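Local structure of Serpin48 (3OZQ) at residues A42-L47 with N95-K100; K72-V77 with E115-Q120; F103-E108 with A119-V124; R162-N167 with I310-Q315. The protein specifically inhibits SPE, a serine protease of the innate immune response of the beetle Tenebrio molitor, and belongs to the serpin family. All coordinates share one frame; numbering follows the deposited sequence.

Interaction 1. Residues A42-L47 with N95-K100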
loop_
_atom_site.group_PDB
_atom_site.type_symbol
_atom_site.label_atom_id
_atom_site.label_comp_id
_atom_site.label_asym_id
_atom_site.label_seq_id
_atom_site.Cartn_x
_atom_site.Cartn_y
_atom_site.Cartn_z
ATOM N N ALA A 42 7.117 -4.186 0.505
ATOM C CA ALA A 42 8.543 -4.058 0.787
ATOM C C ALA A 42 8.946 -4.833 2.037
ATOM O O ALA A 42 9.974 -5.498 2.049
ATOM C CB ALA A 42 8.943 -2.589 0.913
ATOM N N THR A 43 8.143 -4.757 3.092
ATOM C CA THR A 43 8.462 -5.528 4.289
ATOM C C THR A 43 8.370 -7.055 4.076
ATOM O O THR A 43 9.085 -7.843 4.707
ATOM C CB THR A 43 7.541 -5.145 5.434
ATOM O OG1 THR A 43 6.192 -5.463 5.077
ATOM C CG2 THR A 43 7.677 -3.654 5.745
ATOM N N LEU A 44 7.464 -7.478 3.205
ATOM C CA LEU A 44 7.313 -8.897 2.939
ATOM C C LEU A 44 8.498 -9.390 2.126
ATOM O O LEU A 44 9.112 -10.420 2.429
ATOM C CB LEU A 44 5.990 -9.161 2.217
ATOM C CG LEU A 44 5.638 -10.634 2.046
ATOM C CD1 LEU A 44 5.887 -11.357 3.347
ATOM C CD2 LEU A 44 4.163 -10.799 1.593
ATOM N N LEU A 45 8.855 -8.622 1.109
ATOM C CA LEU A 45 9.990 -8.978 0.280
ATOM C C LEU A 45 11.292 -8.970 1.102
ATOM O O LEU A 45 12.216 -9.739 0.834
ATOM C CB LEU A 45 10.102 -8.007 -0.881
ATOM C CG LEU A 45 11.156 -8.383 -1.917
ATOM C CD1 LEU A 45 10.726 -9.607 -2.705
ATOM C CD2 LEU A 45 11.427 -7.216 -2.851
ATOM N N ALA A 46 11.373 -8.077 2.089
ATOM C CA ALA A 46 12.514 -8.072 2.997
ATOM C C ALA A 46 12.565 -9.376 3.824
ATOM O O ALA A 46 13.635 -9.918 4.074
ATOM C CB ALA A 46 12.479 -6.835 3.901
ATOM N N LEU A 47 11.406 -9.877 4.243
ATOM C CA LEU A 47 11.341 -11.156 4.928
ATOM C C LEU A 47 11.898 -12.222 4.002
ATOM O O LEU A 47 12.792 -12.986 4.379
ATOM C CB LEU A 47 9.903 -11.508 5.284
ATOM C CG LEU A 47 9.678 -12.475 6.456
ATOM C CD1 LEU A 47 8.370 -13.222 6.293
ATOM C CD2 LEU A 47 10.821 -13.441 6.642
ATOM N N ASN A 95 0.220 -11.104 6.338
ATOM C CA ASN A 95 1.322 -11.397 5.447
ATOM C C ASN A 95 1.849 -12.780 5.766
ATOM O O ASN A 95 2.103 -13.112 6.925
ATOM C CB ASN A 95 2.448 -10.360 5.580
ATOM C CG ASN A 95 2.000 -8.947 5.211
ATOM O OD1 ASN A 95 2.727 -7.961 5.445
ATOM N ND2 ASN A 95 0.799 -8.837 4.639
ATOM N N LYS A 96 2.009 -13.587 4.731
ATOM C CA LYS A 96 2.442 -14.960 4.929
ATOM C C LYS A 96 3.251 -15.474 3.755
ATOM O O LYS A 96 3.037 -15.086 2.605
ATOM C CB LYS A 96 1.228 -15.846 5.171
ATOM C CG LYS A 96 1.542 -17.311 5.158
ATOM C CD LYS A 96 1.454 -17.916 6.510
ATOM C CE LYS A 96 0.029 -18.043 6.956
ATOM N NZ LYS A 96 -0.066 -19.174 7.937
ATOM N N ILE A 97 4.199 -16.355 4.055
ATOM C CA ILE A 97 4.979 -16.999 3.022
ATOM C C ILE A 97 4.659 -18.470 3.103
ATOM O O ILE A 97 5.089 -19.143 4.033
ATOM C CB ILE A 97 6.484 -16.752 3.216
ATOM C CG1 ILE A 97 6.793 -15.256 3.045
ATOM C CG2 ILE A 97 7.298 -17.569 2.224
ATOM C CD1 ILE A 97 8.281 -14.955 2.897
ATOM N N TYR A 98 3.851 -18.953 2.167
ATOM C CA TYR A 98 3.506 -20.375 2.110
ATOM C C TYR A 98 4.515 -21.117 1.250
ATOM O O TYR A 98 4.834 -20.659 0.152
ATOM C CB TYR A 98 2.115 -20.570 1.523
ATOM C CG TYR A 98 0.993 -20.221 2.459
ATOM C CD1 TYR A 98 0.476 -21.162 3.338
ATOM C CD2 TYR A 98 0.452 -18.939 2.470
ATOM C CE1 TYR A 98 -0.556 -20.840 4.191
ATOM C CE2 TYR A 98 -0.579 -18.609 3.312
ATOM C CZ TYR A 98 -1.084 -19.558 4.171
ATOM O OH TYR A 98 -2.110 -19.216 5.016
ATOM N N VAL A 99 4.982 -22.271 1.745
ATOM C CA VAL A 99 6.045 -23.037 1.098
ATOM C C VAL A 99 5.668 -24.507 0.787
ATOM O O VAL A 99 4.999 -25.175 1.573
ATOM C CB VAL A 99 7.344 -22.980 1.947
ATOM C CG1 VAL A 99 8.459 -23.728 1.264
ATOM C CG2 VAL A 99 7.747 -21.507 2.197
ATOM N N LYS A 100 6.094 -24.976 -0.379
ATOM C CA LYS A 100 5.802 -26.323 -0.887
ATOM C C LYS A 100 6.058 -27.372 0.204
ATOM O O LYS A 100 7.114 -27.334 0.831
ATOM C CB LYS A 100 6.715 -26.563 -2.094
ATOM C CG LYS A 100 6.495 -27.826 -2.906
ATOM C CD LYS A 100 7.454 -27.820 -4.094
ATOM C CE LYS A 100 7.587 -29.203 -4.753
ATOM N NZ LYS A 100 6.382 -29.594 -5.553
HETATM O O HOH W 1 3.503 -5.074 6.448
HETATM O O HOH W 2 5.460 -8.396 6.189
#

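Interaction 2. Residues K72-V77 with E115-Q120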
loop_
_atom_site.group_PDB
_atom_site.type_symbol
_atom_site.label_atom_id
_atom_site.label_comp_id
_atom_site.label_asym_id
_atom_site.label_seq_id
_atom_site.Cartn_x
_atom_site.Cartn_y
_atom_site.Cartn_z
ATOM N N LYS A 72 20.941 -4.168 10.789
ATOM C CA LYS A 72 20.352 -2.878 10.455
ATOM C C LYS A 72 19.028 -3.049 9.709
ATOM O O LYS A 72 17.989 -2.580 10.163
ATOM C CB LYS A 72 21.328 -2.030 9.634
ATOM C CG LYS A 72 22.698 -1.864 10.277
ATOM C CD LYS A 72 23.419 -0.621 9.761
ATOM C CE LYS A 72 24.931 -0.725 9.955
ATOM N NZ LYS A 72 25.334 -1.134 11.336
ATOM N N ALA A 73 19.065 -3.724 8.567
ATOM C CA ALA A 73 17.845 -3.998 7.819
ATOM C C ALA A 73 16.738 -4.523 8.736
ATOM O O ALA A 73 15.638 -3.978 8.774
ATOM C CB ALA A 73 18.120 -4.981 6.699
ATOM N N GLU A 74 17.040 -5.572 9.488
ATOM C CA GLU A 74 16.046 -6.199 10.350
ATOM C C GLU A 74 15.566 -5.265 11.442
ATOM O O GLU A 74 14.370 -5.178 11.710
ATOM C CB GLU A 74 16.597 -7.485 10.962
ATOM C CG GLU A 74 17.050 -8.491 9.938
ATOM C CD GLU A 74 17.522 -9.776 10.576
ATOM O OE1 GLU A 74 17.916 -10.705 9.833
ATOM O OE2 GLU A 74 17.492 -9.859 11.824
ATOM N N GLY A 75 16.502 -4.562 12.076
ATOM C CA GLY A 75 16.146 -3.610 13.110
ATOM C C GLY A 75 15.284 -2.495 12.559
ATOM O O GLY A 75 14.287 -2.101 13.162
ATOM N N ALA A 76 15.680 -1.992 11.395
ATOM C CA ALA A 76 14.995 -0.886 10.743
ATOM C C ALA A 76 13.539 -1.216 10.428
ATOM O O ALA A 76 12.634 -0.443 10.743
ATOM C CB ALA A 76 15.736 -0.495 9.479
ATOM N N VAL A 77 13.319 -2.368 9.801
ATOM C CA VAL A 77 11.972 -2.824 9.490
ATOM C C VAL A 77 11.176 -3.101 10.758
ATOM O O VAL A 77 9.977 -2.870 10.823
ATOM C CB VAL A 77 12.010 -4.098 8.630
ATOM C CG1 VAL A 77 10.607 -4.669 8.464
ATOM C CG2 VAL A 77 12.644 -3.798 7.286
ATOM N N GLU A 115 8.789 -12.431 14.719
ATOM C CA GLU A 115 9.493 -11.499 15.592
ATOM C C GLU A 115 9.870 -10.174 14.922
ATOM O O GLU A 115 9.773 -9.115 15.545
ATOM C CB GLU A 115 10.713 -12.179 16.235
ATOM C CG GLU A 115 10.315 -13.197 17.312
ATOM C CD GLU A 115 11.426 -14.166 17.700
ATOM O OE1 GLU A 115 12.613 -13.875 17.429
ATOM O OE2 GLU A 115 11.100 -15.229 18.278
ATOM N N VAL A 116 10.278 -10.223 13.659
ATOM C CA VAL A 116 10.803 -9.032 13.000
ATOM C C VAL A 116 9.876 -8.417 11.949
ATOM O O VAL A 116 9.692 -7.200 11.926
ATOM C CB VAL A 116 12.159 -9.307 12.328
ATOM C CG1 VAL A 116 12.587 -8.114 11.489
ATOM C CG2 VAL A 116 13.218 -9.645 13.381
ATOM N N TYR A 117 9.303 -9.251 11.082
ATOM C CA TYR A 117 8.679 -8.745 9.853
ATOM C C TYR A 117 7.157 -8.751 9.848
ATOM O O TYR A 117 6.542 -8.537 8.802
ATOM C CB TYR A 117 9.169 -9.529 8.637
ATOM C CG TYR A 117 10.628 -9.365 8.311
ATOM C CD1 TYR A 117 11.049 -8.469 7.343
ATOM C CD2 TYR A 117 11.589 -10.137 8.953
ATOM C CE1 TYR A 117 12.392 -8.338 7.032
ATOM C CE2 TYR A 117 12.921 -10.005 8.657
ATOM C CZ TYR A 117 13.321 -9.110 7.694
ATOM O OH TYR A 117 14.667 -8.994 7.402
ATOM N N GLY A 118 6.548 -8.998 10.999
ATOM C CA GLY A 118 5.102 -8.990 11.105
ATOM C C GLY A 118 4.414 -9.862 10.071
ATOM O O GLY A 118 3.401 -9.477 9.479
ATOM N N ALA A 119 4.967 -11.046 9.852
ATOM C CA ALA A 119 4.363 -12.007 8.942
ATOM C C ALA A 119 4.550 -13.395 9.533
ATOM O O ALA A 119 5.059 -13.538 10.645
ATOM C CB ALA A 119 5.019 -11.921 7.581
ATOM N N GLN A 120 4.133 -14.421 8.804
ATOM C CA GLN A 120 4.505 -15.777 9.190
ATOM C C GLN A 120 4.793 -16.654 7.989
ATOM O O GLN A 120 4.637 -16.219 6.852
ATOM C CB GLN A 120 3.465 -16.392 10.113
ATOM C CG GLN A 120 2.163 -16.699 9.488
ATOM C CD GLN A 120 1.115 -16.987 10.533
ATOM O OE1 GLN A 120 0.247 -17.840 10.343
ATOM N NE2 GLN A 120 1.189 -16.267 11.648
#

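Interaction 3. Residues F103-E108 with A119-V124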
loop_
_atom_site.group_PDB
_atom_site.type_symbol
_atom_site.label_atom_id
_atom_site.label_comp_id
_atom_site.label_asym_id
_atom_site.label_seq_id
_atom_site.Cartn_x
_atom_site.Cartn_y
_atom_site.Cartn_z
ATOM N N PHE A 103 9.401 -29.271 1.290
ATOM C CA PHE A 103 10.544 -28.651 1.936
ATOM C C PHE A 103 10.125 -27.927 3.213
ATOM O O PHE A 103 9.714 -26.760 3.185
ATOM C CB PHE A 103 11.290 -27.719 0.970
ATOM C CG PHE A 103 11.553 -28.322 -0.388
ATOM C CD1 PHE A 103 10.745 -28.011 -1.469
ATOM C CD2 PHE A 103 12.606 -29.197 -0.584
ATOM C CE1 PHE A 103 10.986 -28.550 -2.718
ATOM C CE2 PHE A 103 12.846 -29.752 -1.835
ATOM C CZ PHE A 103 12.036 -29.432 -2.899
ATOM N N SER A 104 10.228 -28.644 4.329
ATOM C CA SER A 104 9.896 -28.126 5.650
ATOM C C SER A 104 10.540 -26.767 5.923
ATOM O O SER A 104 11.752 -26.602 5.799
ATOM C CB SER A 104 10.325 -29.125 6.729
ATOM O OG SER A 104 9.564 -30.316 6.643
ATOM N N VAL A 105 9.718 -25.798 6.300
ATOM C CA VAL A 105 10.219 -24.474 6.612
ATOM C C VAL A 105 11.106 -24.528 7.852
ATOM O O VAL A 105 10.713 -25.076 8.886
ATOM C CB VAL A 105 9.060 -23.493 6.853
ATOM C CG1 VAL A 105 9.600 -22.076 7.084
ATOM C CG2 VAL A 105 8.100 -23.523 5.688
ATOM N N ARG A 106 12.300 -23.955 7.743
ATOM C CA ARG A 106 13.211 -23.862 8.877
ATOM C C ARG A 106 12.609 -23.035 10.004
ATOM O O ARG A 106 12.261 -21.869 9.812
ATOM C CB ARG A 106 14.552 -23.267 8.442
ATOM C CG ARG A 106 15.180 -24.007 7.273
ATOM C CD ARG A 106 16.510 -23.405 6.868
ATOM N NE ARG A 106 16.908 -23.854 5.536
ATOM C CZ ARG A 106 17.508 -25.018 5.281
ATOM N NH1 ARG A 106 17.778 -25.858 6.273
ATOM N NH2 ARG A 106 17.835 -25.346 4.035
ATOM N N GLU A 107 12.487 -23.646 11.181
ATOM C CA GLU A 107 11.899 -22.986 12.347
ATOM C C GLU A 107 12.449 -21.577 12.577
ATOM O O GLU A 107 11.732 -20.694 13.043
ATOM C CB GLU A 107 12.107 -23.833 13.606
ATOM C CG GLU A 107 11.221 -25.066 13.682
ATOM C CD GLU A 107 10.473 -25.151 15.000
ATOM O OE1 GLU A 107 9.455 -25.876 15.062
ATOM O OE2 GLU A 107 10.905 -24.486 15.972
ATOM N N GLU A 108 13.726 -21.389 12.257
ATOM C CA GLU A 108 14.401 -20.105 12.402
ATOM C C GLU A 108 13.785 -19.019 11.517
ATOM O O GLU A 108 13.839 -17.832 11.849
ATOM C CB GLU A 108 15.877 -20.262 12.032
ATOM C CG GLU A 108 16.695 -18.987 12.164
ATOM C CD GLU A 108 18.094 -19.105 11.565
ATOM O OE1 GLU A 108 18.458 -20.204 11.083
ATOM O OE2 GLU A 108 18.831 -18.092 11.578
ATOM N N ALA A 119 4.967 -11.046 9.852
ATOM C CA ALA A 119 4.363 -12.007 8.942
ATOM C C ALA A 119 4.550 -13.395 9.533
ATOM O O ALA A 119 5.059 -13.538 10.645
ATOM C CB ALA A 119 5.019 -11.921 7.581
ATOM N N GLN A 120 4.133 -14.421 8.804
ATOM C CA GLN A 120 4.505 -15.777 9.190
ATOM C C GLN A 120 4.793 -16.654 7.989
ATOM O O GLN A 120 4.637 -16.219 6.852
ATOM C CB GLN A 120 3.465 -16.392 10.113
ATOM C CG GLN A 120 2.163 -16.699 9.488
ATOM C CD GLN A 120 1.115 -16.987 10.533
ATOM O OE1 GLN A 120 0.247 -17.840 10.343
ATOM N NE2 GLN A 120 1.189 -16.267 11.648
ATOM N N SER A 121 5.254 -17.880 8.243
ATOM C CA SER A 121 5.562 -18.795 7.155
ATOM C C SER A 121 5.096 -20.196 7.519
ATOM O O SER A 121 5.099 -20.581 8.690
ATOM C CB SER A 121 7.050 -18.765 6.826
ATOM O OG SER A 121 7.348 -19.591 5.713
ATOM N N GLU A 122 4.679 -20.946 6.507
ATOM C CA GLU A 122 3.949 -22.187 6.725
ATOM C C GLU A 122 4.045 -23.064 5.482
ATOM O O GLU A 122 4.090 -22.551 4.358
ATOM C CB GLU A 122 2.493 -21.845 7.064
ATOM C CG GLU A 122 1.532 -23.009 7.161
ATOM C CD GLU A 122 0.236 -22.620 7.858
ATOM O OE1 GLU A 122 -0.855 -23.078 7.426
ATOM O OE2 GLU A 122 0.313 -21.861 8.854
ATOM N N ASN A 123 4.127 -24.383 5.689
ATOM C CA ASN A 123 4.114 -25.345 4.588
ATOM C C ASN A 123 2.700 -25.622 4.145
ATOM O O ASN A 123 1.787 -25.671 4.967
ATOM C CB ASN A 123 4.778 -26.680 4.984
ATOM C CG ASN A 123 6.282 -26.648 4.838
ATOM O OD1 ASN A 123 6.807 -26.621 3.728
ATOM N ND2 ASN A 123 6.987 -26.648 5.962
ATOM N N VAL A 124 2.517 -25.821 2.845
ATOM C CA VAL A 124 1.197 -26.107 2.310
ATOM C C VAL A 124 1.373 -26.948 1.065
ATOM O O VAL A 124 2.341 -26.772 0.327
ATOM C CB VAL A 124 0.398 -24.801 1.971
ATOM C CG1 VAL A 124 1.088 -24.011 0.867
ATOM C CG2 VAL A 124 -1.035 -25.128 1.570
#

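Interaction 4. Residues R162-N167 with I310-Q315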
loop_
_atom_site.group_PDB
_atom_site.type_symbol
_atom_site.label_atom_id
_atom_site.label_comp_id
_atom_site.label_asym_id
_atom_site.label_seq_id
_atom_site.Cartn_x
_atom_site.Cartn_y
_atom_site.Cartn_z
ATOM N N ARG A 162 6.075 -23.165 -5.755
ATOM C CA ARG A 162 7.106 -23.460 -4.752
ATOM C C ARG A 162 7.054 -22.528 -3.541
ATOM O O ARG A 162 7.036 -22.983 -2.406
ATOM C CB ARG A 162 8.501 -23.406 -5.387
ATOM C CG ARG A 162 8.974 -24.766 -5.960
ATOM C CD ARG A 162 9.895 -24.601 -7.177
ATOM N NE ARG A 162 9.233 -23.915 -8.300
ATOM C CZ ARG A 162 9.857 -23.536 -9.414
ATOM N NH1 ARG A 162 11.150 -23.778 -9.562
ATOM N NH2 ARG A 162 9.197 -22.923 -10.380
ATOM N N VAL A 163 7.054 -21.220 -3.789
ATOM C CA VAL A 163 6.829 -20.247 -2.713
ATOM C C VAL A 163 5.843 -19.168 -3.127
ATOM O O VAL A 163 5.978 -18.557 -4.202
ATOM C CB VAL A 163 8.129 -19.555 -2.257
ATOM C CG1 VAL A 163 7.819 -18.471 -1.210
ATOM C CG2 VAL A 163 9.114 -20.577 -1.704
ATOM N N VAL A 164 4.857 -18.927 -2.267
ATOM C CA VAL A 164 3.873 -17.895 -2.515
ATOM C C VAL A 164 3.912 -16.882 -1.383
ATOM O O VAL A 164 3.802 -17.254 -0.213
ATOM C CB VAL A 164 2.454 -18.485 -2.626
ATOM C CG1 VAL A 164 1.421 -17.367 -2.771
ATOM C CG2 VAL A 164 2.388 -19.451 -3.802
ATOM N N LEU A 165 4.092 -15.613 -1.747
ATOM C CA LEU A 165 3.972 -14.482 -0.814
ATOM C C LEU A 165 2.561 -13.932 -0.856
ATOM O O LEU A 165 2.086 -13.509 -1.905
ATOM C CB LEU A 165 4.922 -13.339 -1.183
ATOM C CG LEU A 165 6.431 -13.507 -1.380
ATOM C CD1 LEU A 165 7.201 -12.375 -0.724
ATOM C CD2 LEU A 165 6.973 -14.868 -0.968
ATOM N N ILE A 166 1.904 -13.931 0.292
ATOM C CA ILE A 166 0.572 -13.363 0.423
ATOM C C ILE A 166 0.668 -12.088 1.252
ATOM O O ILE A 166 1.348 -12.079 2.278
ATOM C CB ILE A 166 -0.344 -14.323 1.177
ATOM C CG1 ILE A 166 -0.711 -15.497 0.277
ATOM C CG2 ILE A 166 -1.578 -13.603 1.637
ATOM C CD1 ILE A 166 -0.932 -15.100 -1.157
ATOM N N ASN A 167 -0.013 -11.033 0.813
ATOM C CA ASN A 167 0.087 -9.701 1.450
ATOM C C ASN A 167 -1.239 -8.951 1.416
ATOM O O ASN A 167 -1.525 -8.245 0.466
ATOM C CB ASN A 167 1.155 -8.887 0.721
ATOM C CG ASN A 167 1.384 -7.507 1.318
ATOM O OD1 ASN A 167 1.011 -7.222 2.456
ATOM N ND2 ASN A 167 2.046 -6.657 0.551
ATOM N N ILE A 310 10.507 -17.980 -5.828
ATOM C CA ILE A 310 9.288 -17.269 -5.508
ATOM C C ILE A 310 8.354 -17.413 -6.696
ATOM O O ILE A 310 8.625 -16.893 -7.776
ATOM C CB ILE A 310 9.516 -15.766 -5.232
ATOM C CG1 ILE A 310 10.414 -15.557 -4.007
ATOM C CG2 ILE A 310 8.188 -15.078 -5.014
ATOM C CD1 ILE A 310 10.578 -14.053 -3.630
ATOM N N SER A 311 7.244 -18.105 -6.488
ATOM C CA SER A 311 6.332 -18.405 -7.584
ATOM C C SER A 311 5.317 -17.283 -7.817
ATOM O O SER A 311 4.995 -16.951 -8.955
ATOM C CB SER A 311 5.606 -19.720 -7.312
ATOM O OG SER A 311 6.524 -20.766 -7.085
ATOM N N ASN A 312 4.789 -16.730 -6.734
ATOM C CA ASN A 312 3.822 -15.640 -6.850
ATOM C C ASN A 312 3.972 -14.650 -5.708
ATOM O O ASN A 312 4.405 -15.025 -4.622
ATOM C CB ASN A 312 2.390 -16.178 -6.879
ATOM C CG ASN A 312 2.218 -17.317 -7.864
ATOM O OD1 ASN A 312 2.676 -18.422 -7.618
ATOM N ND2 ASN A 312 1.585 -17.042 -8.993
ATOM N N ILE A 313 3.616 -13.387 -5.965
ATOM C CA ILE A 313 3.538 -12.384 -4.914
ATOM C C ILE A 313 2.260 -11.580 -5.104
ATOM O O ILE A 313 2.108 -10.868 -6.082
ATOM C CB ILE A 313 4.736 -11.408 -4.930
ATOM C CG1 ILE A 313 6.059 -12.173 -4.994
ATOM C CG2 ILE A 313 4.701 -10.521 -3.691
ATOM C CD1 ILE A 313 7.273 -11.239 -5.131
ATOM N N VAL A 314 1.342 -11.708 -4.166
ATOM C CA VAL A 314 0.010 -11.184 -4.360
ATOM C C VAL A 314 -0.377 -10.267 -3.214
ATOM O O VAL A 314 -0.422 -10.685 -2.052
ATOM C CB VAL A 314 -1.033 -12.337 -4.527
ATOM C CG1 VAL A 314 -2.414 -11.759 -4.844
ATOM C CG2 VAL A 314 -0.605 -13.243 -5.648
ATOM N N GLN A 315 -0.591 -9.003 -3.543
ATOM C CA GLN A 315 -1.124 -8.052 -2.570
ATOM C C GLN A 315 -2.590 -7.781 -2.823
ATOM O O GLN A 315 -3.005 -7.576 -3.954
ATOM C CB GLN A 315 -0.342 -6.745 -2.603
ATOM C CG GLN A 315 -0.780 -5.749 -1.541
ATOM C CD GLN A 315 0.040 -4.486 -1.569
ATOM O OE1 GLN A 315 1.068 -4.396 -0.895
ATOM N NE2 GLN A 315 -0.406 -3.495 -2.342
HETATM O O HOH W 3 6.921 -21.447 -9.877
#

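Interaction 1. Residues A42-L47 with N95-K100
I97 of strand 90-100 lies against two leucines of helix 38-50, L44 and L47, which are one helical turn apart. With CG1 anti to its carbonyl carbon (chi1 -65°), I97 extends its longer branch toward the helix. The terminal methyl CD1 of I97 lies 3.8 Å from CD1 of L47, while the methylene CG1 of I97 is 4.0 Å from CD1 of L44. In both pairs the side chains run past one another in opposite directions, so each overlaps its partner along its flank. CD1 of L44 also reaches back along the strand, to 4.2 Å from CB of N95. L44 and I97 in turn both lie against L165 of strand 163-174, which makes this apolar layer continuous with the next strand.

The polar part is built with water. OG1 of T43 and OD1 of N95 are 4.3 Å apart, too far for a direct bond, and two water molecules bridge them. One water donates to OG1 of T43 at 3.0 Å and also to OD1 of N95; the second donates to OD1 of N95 at 2.9 Å and likewise to the threonine oxygen. Each side-chain oxygen therefore accepts twice inside a buried contact, and the threonine hydroxyl is further bonded to the carbonyl oxygen of S40, within its own helix.

The axes of 42-47 and 95-100 approach to 9.5 Å and cross at -35°. This is the serpin arrangement in which the buried helix 38-50 packs under sheet A, here on strand 90-100 and its neighbour 163-174.

Interaction 2. Residues K72-V77 with E115-Q120
Y117 sits in the turn that leads from helix 107-115 into strand 120-124 of serpin sheet A, and its side chain fills the space between that turn and two helices, 70-83 and 38-50. With chi1 at -66° the ring carbon CG is anti to the carbonyl carbon, which swings the ring out toward the helices. CB lies beside L47 of helix 38-50. Further out, CD1 meets the methyl CG1 of V77 at 4.0 Å, the two side chains crossing at about a right angle. The next carbon, CE1, rests on A46 of the same helix as L47. At the tip, OH touches the aliphatic CG of E74 at 3.5 Å; the glutamate carboxylate continues past it, its plane turned 68° from that of the ring.

The preceding residue adds a second layer. CG1 of V116 lies over one face of the Y117 ring near its rim, and from there it also reaches helix 70-83. Helix 70-83 is thus met by a valine methyl layered on the tyrosine ring, with I112 of helix 107-115 touching both E74 and Y117. The closest approach of V116 to the helix is through CG1, which lies 3.4 Å from the backbone oxygen of E74 and 4.1 Å from CB of the same residue.

Interaction 3. Residues F103-E108 with A119-V124
In the beta-alpha-beta crossover that carries the chain from strand 90-100 through helix 107-115 to strand 120-124 of serpin sheet A, V105 on the connection leading into the helix lies over S121 and N123 of the returning strand. R106, next in the chain, holds the N-cap position of the helix, so this contact sits where the connection turns into it.

V105 points its isopropyl group down at the strand and spans it lengthwise from S121 to N123. CG1, anti to the backbone N (chi1 -176°), meets OG of S121 at 3.6 Å, while CG2 turns the other way along the strand to 3.7 Å from CG of N123. Between the two ends the backbone of E122 passes beneath, its carbonyl carbon 4.1 Å from CG2 of V105. N123 stands up from the strand, sliding past the valine in the opposite direction, and brings its amide group under the connection: CG of N123 is 3.8 Å from the carbonyl oxygen of F103. V105 also touches V99 on the neighbouring strand and Q110 on the helix, and F109 lies against S121.

The chemistry divides along the strand. At S121 a valine methyl packs on the hydroxyl oxygen, whose bond to the carbonyl oxygen of I97 on the adjacent strand supplies a polar partner within the sheet. Toward F103 an amide side chain is placed close to the backbone of F103 and V105. V105 thus packs over two alternate residues of the strand, through van der Waals contact alone at S121 and amid polar groups at N123.

Interaction 4. Residues R162-N167 with I310-Q315
L165 and I313, on adjacent parallel strands, lie side by side and point the same way, forming one ridge on the face of the sheet that meets helices 38-50 and 279-286. L165 lies against two isoleucines: its CB is 3.8 Å from CG2 of I313, and CD2 of L165 leans back along the strand to 4.2 Å from CG2 of I310. N167 and Q315 prolong this row, their amide planes 73° apart. On the opposite face, which helix 129-143 covers, CG2 of V164 lies 4.0 Å from OD1 of N312, and CD1 of I166 bends over to the flank of V314.

Regular ladder bonds join the two strands, including L165 N to N312 O at 3.0 Å and V314 N to L165 O, the latter nearly along the C=O axis. Earlier in the pairing, S311 N bonds V163 O at 2.7 Å, with a weak second bond there from N312 N. With chi1 -55°, OG of S311 turns back beside its own backbone N and accepts from R162 N at 2.8 Å; a water links this hydroxyl to NH2 of R162, whose NE is bonded to the carbonyl oxygen of L160.

OD1 of N167 is bonded to OG of S40. Polar residues of the two paired central strands facing helix 38-50 mark the serpin shutter region, where sheet A opens to admit the reactive-centre loop.

From the N terminus, helix 38-50 is met first, and interaction 1 closes when strand 90-100 returns over it. Helix 70-83 lies inside that loop, but its partner, 115-120, comes after it, so interactions 1 and 2 cross. Interaction 3 opens after interaction 1 has closed and makes a short loop around helix 107-115; it ends on the same part of the chain as interaction 2, sharing A119 and Q120. Interaction 4 begins later and closes the longest loop, with 142 residues between its segments. Interactions 1, 3 and 4 all reach sheet A, through strands 90-100, 120-124, 163-174 and 310-321, while interaction 2 connects the turn at its edge to the outer helix 70-83.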